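Side-chain contacts in amide synthase (Vibrio cholerae, PDB 1L5A), which is a nonribosomal peptide synthetase condensation enzyme of vibriobactin biosynthesis that probably catalyses amide bond formation: residues 169-172 against 176-179; 181-186 against 302-307. One frame throughout, in Å; residues are numbered along the deposited sequence.

Contact 1. Residues 169-172 against 176-179; sequences AAYL and RYWQ
Tyr177 turns the edge of its ring to the face of Tyr171 in an offset edge-to-face pair, with centroids 5.7 Å apart and planes inclined at 76°. The nearest ring carbons are CE2 of Tyr171 and CD1 of Tyr177, 3.6 Å from one another. Tyr177 CB lies over the same Tyr171 ring, displaced toward its rim, so both the root and the edge of Tyr177 face that phenol. On the other member of the pair, Leu172 brings its CD2 methyl to 3.5 Å from Tyr177 CE1, while its carbonyl O stands 3.6 Å above the plane of the Tyr177 ring near the rim. Arg176 meets the Tyr171 ring through carbon: its CD sits at the edge, 4.0 Å from CE1, on a side chain extended from CG to NE.

What positions these groups lies one shell out. Tyr171 reaches across the break between the helices because its CG is placed opposite the backbone N (chi1 162°), and its OH is hydrogen-bonded to Asp180 OD2. The other oxygen of that carboxylate, OD1, makes a salt bridge with Arg176 NH1, which probably steadies Asp180 as a partner for the phenol. Ser174 OG, in the connecting turn, is hydrogen-bonded to Tyr171 O.

The contact thus closes the short corner between consecutive helices 161-172 and 175-189 at the protein surface, where both tyrosines also meet Tyr311 from the loop between helices 291-307 and 313-319.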
ATOM      1  N   ALA A 169      -9.753  11.292  -4.685  1.00 30.11           N
ATOM      2  CA  ALA A 169      -8.909  12.309  -5.304  1.00 35.35           C
ATOM      3  C   ALA A 169      -7.436  11.868  -5.329  1.00 38.84           C
ATOM      4  O   ALA A 169      -6.750  11.984  -6.352  1.00 43.57           O
ATOM      5  CB  ALA A 169      -9.037  13.618  -4.546  1.00 27.12           C
ATOM      6  N   ALA A 170      -6.964  11.366  -4.196  1.00 30.44           N
ATOM      7  CA  ALA A 170      -5.595  10.914  -4.067  1.00 32.20           C
ATOM      8  C   ALA A 170      -5.312   9.773  -5.040  1.00 36.10           C
ATOM      9  O   ALA A 170      -4.222   9.697  -5.627  1.00 36.39           O
ATOM     10  CB  ALA A 170      -5.322  10.458  -2.613  1.00 18.10           C
ATOM     11  N   TYR A 171      -6.287   8.879  -5.194  1.00 36.42           N
ATOM     12  CA  TYR A 171      -6.144   7.739  -6.102  1.00 34.53           C
ATOM     13  C   TYR A 171      -6.006   8.182  -7.559  1.00 38.01           C
ATOM     14  O   TYR A 171      -5.205   7.616  -8.308  1.00 32.39           O
ATOM     15  CB  TYR A 171      -7.349   6.810  -6.011  1.00 27.06           C
ATOM     16  CG  TYR A 171      -7.443   5.901  -7.207  1.00 25.83           C
ATOM     17  CD1 TYR A 171      -6.620   4.782  -7.313  1.00 19.31           C
ATOM     18  CD2 TYR A 171      -8.317   6.192  -8.272  1.00 27.09           C
ATOM     19  CE1 TYR A 171      -6.646   3.965  -8.436  1.00 28.07           C
ATOM     20  CE2 TYR A 171      -8.357   5.383  -9.420  1.00 27.07           C
ATOM     21  CZ  TYR A 171      -7.512   4.261  -9.493  1.00 34.59           C
ATOM     22  OH  TYR A 171      -7.514   3.433 -10.599  1.00 28.64           O
ATOM     23  N   LEU A 172      -6.799   9.181  -7.950  1.00 29.87           N
ATOM     24  CA  LEU A 172      -6.769   9.691  -9.317  1.00 38.93           C
ATOM     25  C   LEU A 172      -5.442  10.315  -9.722  1.00 41.70           C
ATOM     26  O   LEU A 172      -5.165  10.460 -10.917  1.00 41.40           O
ATOM     27  CB  LEU A 172      -7.876  10.725  -9.526  1.00 32.28           C
ATOM     28  CG  LEU A 172      -9.284  10.146  -9.597  1.00 42.70           C
ATOM     29  CD1 LEU A 172     -10.223  11.283  -9.890  1.00 31.09           C
ATOM     30  CD2 LEU A 172      -9.385   9.044 -10.681  1.00 32.73           C
ATOM     31  N   ARG A 176      -0.890   4.243  -9.034  1.00 40.21           N
ATOM     32  CA  ARG A 176      -1.806   3.099  -9.184  1.00 40.32           C
ATOM     33  C   ARG A 176      -2.814   3.393 -10.303  1.00 40.48           C
ATOM     34  O   ARG A 176      -3.148   2.526 -11.100  1.00 37.87           O
ATOM     35  CB  ARG A 176      -2.557   2.838  -7.878  1.00 37.92           C
ATOM     36  CG  ARG A 176      -3.035   1.418  -7.702  1.00 50.29           C
ATOM     37  CD  ARG A 176      -4.161   1.345  -6.686  1.00 61.70           C
ATOM     38  NE  ARG A 176      -4.432  -0.013  -6.210  1.00 79.44           N
ATOM     39  CZ  ARG A 176      -4.487  -1.108  -6.973  1.00 85.12           C
ATOM     40  NH1 ARG A 176      -4.282  -1.041  -8.288  1.00 82.51           N
ATOM     41  NH2 ARG A 176      -4.762  -2.281  -6.413  1.00 83.94           N
ATOM     42  N   TYR A 177      -3.291   4.631 -10.348  1.00 37.50           N
ATOM     43  CA  TYR A 177      -4.218   5.054 -11.381  1.00 40.98           C
ATOM     44  C   TYR A 177      -3.607   4.675 -12.730  1.00 42.21           C
ATOM     45  O   TYR A 177      -4.269   4.081 -13.589  1.00 43.08           O
ATOM     46  CB  TYR A 177      -4.403   6.571 -11.321  1.00 39.02           C
ATOM     47  CG  TYR A 177      -5.338   7.127 -12.358  1.00 35.58           C
ATOM     48  CD1 TYR A 177      -6.719   6.972 -12.234  1.00 39.33           C
ATOM     49  CD2 TYR A 177      -4.846   7.808 -13.473  1.00 37.58           C
ATOM     50  CE1 TYR A 177      -7.593   7.486 -13.202  1.00 33.71           C
ATOM     51  CE2 TYR A 177      -5.708   8.326 -14.445  1.00 39.25           C
ATOM     52  CZ  TYR A 177      -7.086   8.160 -14.302  1.00 38.97           C
ATOM     53  OH  TYR A 177      -7.952   8.666 -15.255  1.00 40.09           O
ATOM     54  N   TRP A 178      -2.337   5.018 -12.914  1.00 41.01           N
ATOM     55  CA  TRP A 178      -1.692   4.699 -14.165  1.00 40.93           C
ATOM     56  C   TRP A 178      -1.393   3.229 -14.380  1.00 40.09           C
ATOM     57  O   TRP A 178      -1.420   2.749 -15.516  1.00 35.06           O
ATOM     58  CB  TRP A 178      -0.483   5.593 -14.381  1.00 40.66           C
ATOM     59  CG  TRP A 178      -0.930   6.699 -15.267  1.00 47.93           C
ATOM     60  CD1 TRP A 178      -1.270   6.593 -16.598  1.00 56.06           C
ATOM     61  CD2 TRP A 178      -1.286   8.023 -14.875  1.00 37.20           C
ATOM     62  NE1 TRP A 178      -1.827   7.767 -17.051  1.00 50.56           N
ATOM     63  CE2 TRP A 178      -1.851   8.664 -16.016  1.00 50.15           C
ATOM     64  CE3 TRP A 178      -1.193   8.730 -13.683  1.00 29.88           C
ATOM     65  CZ2 TRP A 178      -2.315   9.977 -15.987  1.00 39.91           C
ATOM     66  CZ3 TRP A 178      -1.655  10.036 -13.651  1.00 44.80           C
ATOM     67  CH2 TRP A 178      -2.210  10.646 -14.799  1.00 44.47           C
ATOM     68  N   GLN A 179      -1.146   2.496 -13.305  1.00 38.10           N
ATOM     69  CA  GLN A 179      -0.936   1.069 -13.465  1.00 44.36           C
ATOM     70  C   GLN A 179      -2.276   0.479 -13.896  1.00 44.74           C
ATOM     71  O   GLN A 179      -2.329  -0.436 -14.714  1.00 46.96           O
ATOM     72  CB  GLN A 179      -0.521   0.422 -12.155  1.00 43.38           C
ATOM     73  CG  GLN A 179       0.861   0.794 -11.698  1.00 65.03           C
ATOM     74  CD  GLN A 179       1.065   0.512 -10.224  1.00 72.28           C
ATOM     75  OE1 GLN A 179       0.583  -0.504  -9.696  1.00 65.51           O
ATOM     76  NE2 GLN A 179       1.786   1.408  -9.547  1.00 72.59           N
TER

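Contact 2. Residues 181-186 against 302-307; sequences KQFWQG and IRSLYL
Trp184 lays the outer corner of its indole against Leu305, the two side chains crossing at about a right angle, and the path of the tryptophan outward from its backbone explains most of the contact. At CB the chain turns so that CG stands anti to the carbonyl carbon (chi1 -69°), carrying the ring system toward helix 291-307. NE1 then finds a polar partner just past that helix, donating a hydrogen bond to the backbone O of His308. Farther along the six-membered ring, CZ2 passes 3.9 Å from Leu305 O. At the tip, CH2 and CZ3 share one methyl: Leu305 CD2 is 3.3 Å from CH2 and 3.6 Å from CZ3.

VibH is built on the condensation-domain fold, in which two lobes related to chloramphenicol acetyltransferase form a V. Within that frame the contact joins helix 175-189 to the C-terminal end of helix 291-307; the backbones come nearest at Trp184 and Leu305, whose CA atoms are 8.9 Å apart. Strand 277-282 lies alongside, its Leu279 touching Trp184 and its Leu281 touching Leu305; Ile316 of helix 313-319 also packs on the tryptophan.

Phe183 completes the interface. Its CE2 lies 3.7 Å above the centre of the Trp184 ring system, an intrahelical neighbour that gives the indole a companion on one face. Toward helix 291-307, Phe183 CE1 and CZ both approach Ser304 OG, with CE1 at 3.2 Å. The same phenyl ring stacks with His308, whose ND1 is hydrogen-bonded to Ser304 O, so that the imidazole bridges the two helices.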
ATOM      1  N   LYS A 181      -4.847   1.982 -15.609  1.00 34.36           N
ATOM      2  CA  LYS A 181      -5.091   2.278 -17.016  1.00 34.68           C
ATOM      3  C   LYS A 181      -4.271   1.312 -17.865  1.00 40.56           C
ATOM      4  O   LYS A 181      -4.774   0.709 -18.818  1.00 44.62           O
ATOM      5  CB  LYS A 181      -4.672   3.702 -17.344  1.00 34.30           C
ATOM      6  CG  LYS A 181      -4.664   4.002 -18.822  1.00 28.92           C
ATOM      7  CD  LYS A 181      -4.473   5.479 -19.055  1.00 32.97           C
ATOM      8  CE  LYS A 181      -4.458   5.803 -20.530  1.00 35.10           C
ATOM      9  NZ  LYS A 181      -4.519   7.279 -20.732  1.00 46.68           N
ATOM     10  N   GLN A 182      -3.001   1.174 -17.503  1.00 44.56           N
ATOM     11  CA  GLN A 182      -2.079   0.281 -18.191  1.00 45.87           C
ATOM     12  C   GLN A 182      -2.707  -1.109 -18.328  1.00 42.74           C
ATOM     13  O   GLN A 182      -2.814  -1.655 -19.425  1.00 40.57           O
ATOM     14  CB  GLN A 182      -0.777   0.180 -17.391  1.00 55.04           C
ATOM     15  CG  GLN A 182       0.326  -0.609 -18.069  1.00 70.35           C
ATOM     16  CD  GLN A 182       0.901   0.124 -19.271  1.00 79.20           C
ATOM     17  OE1 GLN A 182       0.164   0.724 -20.063  1.00 80.89           O
ATOM     18  NE2 GLN A 182       2.227   0.072 -19.418  1.00 79.41           N
ATOM     19  N   PHE A 183      -3.150  -1.654 -17.201  1.00 36.87           N
ATOM     20  CA  PHE A 183      -3.737  -2.976 -17.164  1.00 35.80           C
ATOM     21  C   PHE A 183      -4.985  -3.189 -18.026  1.00 41.50           C
ATOM     22  O   PHE A 183      -5.078  -4.206 -18.729  1.00 40.07           O
ATOM     23  CB  PHE A 183      -4.041  -3.363 -15.716  1.00 35.17           C
ATOM     24  CG  PHE A 183      -4.905  -4.589 -15.583  1.00 38.53           C
ATOM     25  CD1 PHE A 183      -4.339  -5.846 -15.499  1.00 31.63           C
ATOM     26  CD2 PHE A 183      -6.301  -4.476 -15.583  1.00 39.18           C
ATOM     27  CE1 PHE A 183      -5.141  -6.984 -15.419  1.00 34.13           C
ATOM     28  CE2 PHE A 183      -7.110  -5.598 -15.507  1.00 38.17           C
ATOM     29  CZ  PHE A 183      -6.529  -6.862 -15.425  1.00 41.20           C
ATOM     30  N   TRP A 184      -5.948  -2.269 -17.970  1.00 36.40           N
ATOM     31  CA  TRP A 184      -7.158  -2.457 -18.765  1.00 39.78           C
ATOM     32  C   TRP A 184      -6.798  -2.322 -20.224  1.00 40.23           C
ATOM     33  O   TRP A 184      -7.326  -3.044 -21.064  1.00 39.26           O
ATOM     34  CB  TRP A 184      -8.274  -1.462 -18.387  1.00 33.89           C
ATOM     35  CG  TRP A 184      -8.833  -1.738 -17.041  1.00 35.70           C
ATOM     36  CD1 TRP A 184      -8.525  -1.081 -15.883  1.00 30.10           C
ATOM     37  CD2 TRP A 184      -9.647  -2.861 -16.659  1.00 32.87           C
ATOM     38  NE1 TRP A 184      -9.078  -1.734 -14.806  1.00 31.19           N
ATOM     39  CE2 TRP A 184      -9.773  -2.827 -15.250  1.00 26.09           C
ATOM     40  CE3 TRP A 184     -10.272  -3.897 -17.368  1.00 29.04           C
ATOM     41  CZ2 TRP A 184     -10.495  -3.784 -14.535  1.00 28.91           C
ATOM     42  CZ3 TRP A 184     -10.996  -4.859 -16.656  1.00 28.43           C
ATOM     43  CH2 TRP A 184     -11.101  -4.792 -15.252  1.00 33.21           C
ATOM     44  N   GLN A 185      -5.881  -1.411 -20.522  1.00 37.56           N
ATOM     45  CA  GLN A 185      -5.441  -1.209 -21.898  1.00 43.94           C
ATOM     46  C   GLN A 185      -4.890  -2.518 -22.505  1.00 45.86           C
ATOM     47  O   GLN A 185      -5.215  -2.897 -23.630  1.00 43.18           O
ATOM     48  CB  GLN A 185      -4.360  -0.149 -21.915  1.00 43.88           C
ATOM     49  CG  GLN A 185      -4.062   0.435 -23.264  1.00 52.58           C
ATOM     50  CD  GLN A 185      -2.977   1.493 -23.163  1.00 65.54           C
ATOM     51  OE1 GLN A 185      -1.794   1.172 -22.985  1.00 68.62           O
ATOM     52  NE2 GLN A 185      -3.377   2.767 -23.242  1.00 64.04           N
ATOM     53  N   GLY A 186      -4.061  -3.216 -21.743  1.00 42.31           N
ATOM     54  CA  GLY A 186      -3.497  -4.441 -22.256  1.00 37.93           C
ATOM     55  C   GLY A 186      -4.488  -5.570 -22.294  1.00 40.66           C
ATOM     56  O   GLY A 186      -4.454  -6.391 -23.205  1.00 44.95           O
ATOM     57  N   ILE A 302     -10.632 -13.114 -12.120  1.00 35.98           N
ATOM     58  CA  ILE A 302     -11.605 -12.269 -11.454  1.00 38.42           C
ATOM     59  C   ILE A 302     -10.898 -11.362 -10.466  1.00 41.37           C
ATOM     60  O   ILE A 302     -11.104 -10.140 -10.472  1.00 44.93           O
ATOM     61  CB  ILE A 302     -12.661 -13.103 -10.714  1.00 36.18           C
ATOM     62  CG1 ILE A 302     -13.544 -13.839 -11.734  1.00 30.22           C
ATOM     63  CG2 ILE A 302     -13.505 -12.192  -9.832  1.00 24.22           C
ATOM     64  CD1 ILE A 302     -14.418 -14.922 -11.143  1.00 26.05           C
ATOM     65  N   ARG A 303     -10.052 -11.961  -9.630  1.00 40.72           N
ATOM     66  CA  ARG A 303      -9.299 -11.206  -8.624  1.00 41.54           C
ATOM     67  C   ARG A 303      -8.542 -10.048  -9.270  1.00 42.22           C
ATOM     68  O   ARG A 303      -8.506  -8.915  -8.766  1.00 41.12           O
ATOM     69  CB  ARG A 303      -8.280 -12.098  -7.946  1.00 36.78           C
ATOM     70  CG  ARG A 303      -7.575 -11.403  -6.822  1.00 30.07           C
ATOM     71  CD  ARG A 303      -8.344 -11.712  -5.575  1.00 38.99           C
ATOM     72  NE  ARG A 303      -8.943 -10.542  -4.962  1.00 37.10           N
ATOM     73  CZ  ARG A 303     -10.014 -10.610  -4.180  1.00 43.93           C
ATOM     74  NH1 ARG A 303     -10.582 -11.792  -3.932  1.00 34.82           N
ATOM     75  NH2 ARG A 303     -10.532  -9.503  -3.666  1.00 46.78           N
ATOM     76  N   SER A 304      -7.910 -10.370 -10.387  1.00 38.24           N
ATOM     77  CA  SER A 304      -7.161  -9.398 -11.135  1.00 39.20           C
ATOM     78  C   SER A 304      -8.076  -8.220 -11.478  1.00 42.85           C
ATOM     79  O   SER A 304      -7.629  -7.076 -11.481  1.00 41.62           O
ATOM     80  CB  SER A 304      -6.620 -10.057 -12.400  1.00 34.37           C
ATOM     81  OG  SER A 304      -5.930  -9.125 -13.194  1.00 49.52           O
ATOM     82  N   LEU A 305      -9.352  -8.491 -11.763  1.00 40.56           N
ATOM     83  CA  LEU A 305     -10.282  -7.413 -12.095  1.00 40.81           C
ATOM     84  C   LEU A 305     -10.470  -6.501 -10.874  1.00 36.28           C
ATOM     85  O   LEU A 305     -10.438  -5.279 -10.978  1.00 26.57           O
ATOM     86  CB  LEU A 305     -11.639  -7.972 -12.539  1.00 39.26           C
ATOM     87  CG  LEU A 305     -11.734  -8.814 -13.817  1.00 46.44           C
ATOM     88  CD1 LEU A 305     -13.184  -9.182 -14.023  1.00 46.00           C
ATOM     89  CD2 LEU A 305     -11.218  -8.052 -15.048  1.00 43.11           C
ATOM     90  N   TYR A 306     -10.664  -7.104  -9.713  1.00 32.11           N
ATOM     91  CA  TYR A 306     -10.842  -6.322  -8.491  1.00 38.59           C
ATOM     92  C   TYR A 306      -9.626  -5.437  -8.176  1.00 35.93           C
ATOM     93  O   TYR A 306      -9.786  -4.294  -7.760  1.00 32.17           O
ATOM     94  CB  TYR A 306     -11.110  -7.259  -7.309  1.00 38.03           C
ATOM     95  CG  TYR A 306     -12.319  -8.144  -7.485  1.00 37.13           C
ATOM     96  CD1 TYR A 306     -12.446  -9.328  -6.751  1.00 37.27           C
ATOM     97  CD2 TYR A 306     -13.375  -7.767  -8.325  1.00 36.11           C
ATOM     98  CE1 TYR A 306     -13.597 -10.115  -6.836  1.00 31.20           C
ATOM     99  CE2 TYR A 306     -14.540  -8.549  -8.417  1.00 36.92           C
ATOM    100  CZ  TYR A 306     -14.642  -9.718  -7.668  1.00 36.39           C
ATOM    101  OH  TYR A 306     -15.780 -10.482  -7.731  1.00 34.42           O
ATOM    102  N   LEU A 307      -8.418  -5.962  -8.374  1.00 34.38           N
ATOM    103  CA  LEU A 307      -7.207  -5.191  -8.093  1.00 35.76           C
ATOM    104  C   LEU A 307      -7.062  -3.929  -8.948  1.00 35.30           C
ATOM    105  O   LEU A 307      -6.487  -2.934  -8.501  1.00 35.67           O
ATOM    106  CB  LEU A 307      -5.966  -6.083  -8.248  1.00 35.48           C
ATOM    107  CG  LEU A 307      -5.876  -7.179  -7.174  1.00 40.13           C
ATOM    108  CD1 LEU A 307      -4.968  -8.300  -7.636  1.00 33.02           C
ATOM    109  CD2 LEU A 307      -5.383  -6.582  -5.857  1.00 33.34           C
TER

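Overall arrangement
Following the chain from the N terminus, helix 161-172 ends in a short turn and contact 1 closes it almost at once, with three residues between its segments. Helix 175-189 continues directly into contact 2, which closes a loop of 115 intervening residues containing several helices and strands. The contacts therefore run in series, neither nesting nor crossing, yet both depend on helix 175-189. Their centres are 13 Å apart, and they touch where Arg176 NH2 comes within 2.8 Å of Leu307 O. Together they tie the junction of two consecutive helices to the end of helix 291-307, a local corner followed by a long-range tie within one condensation domain.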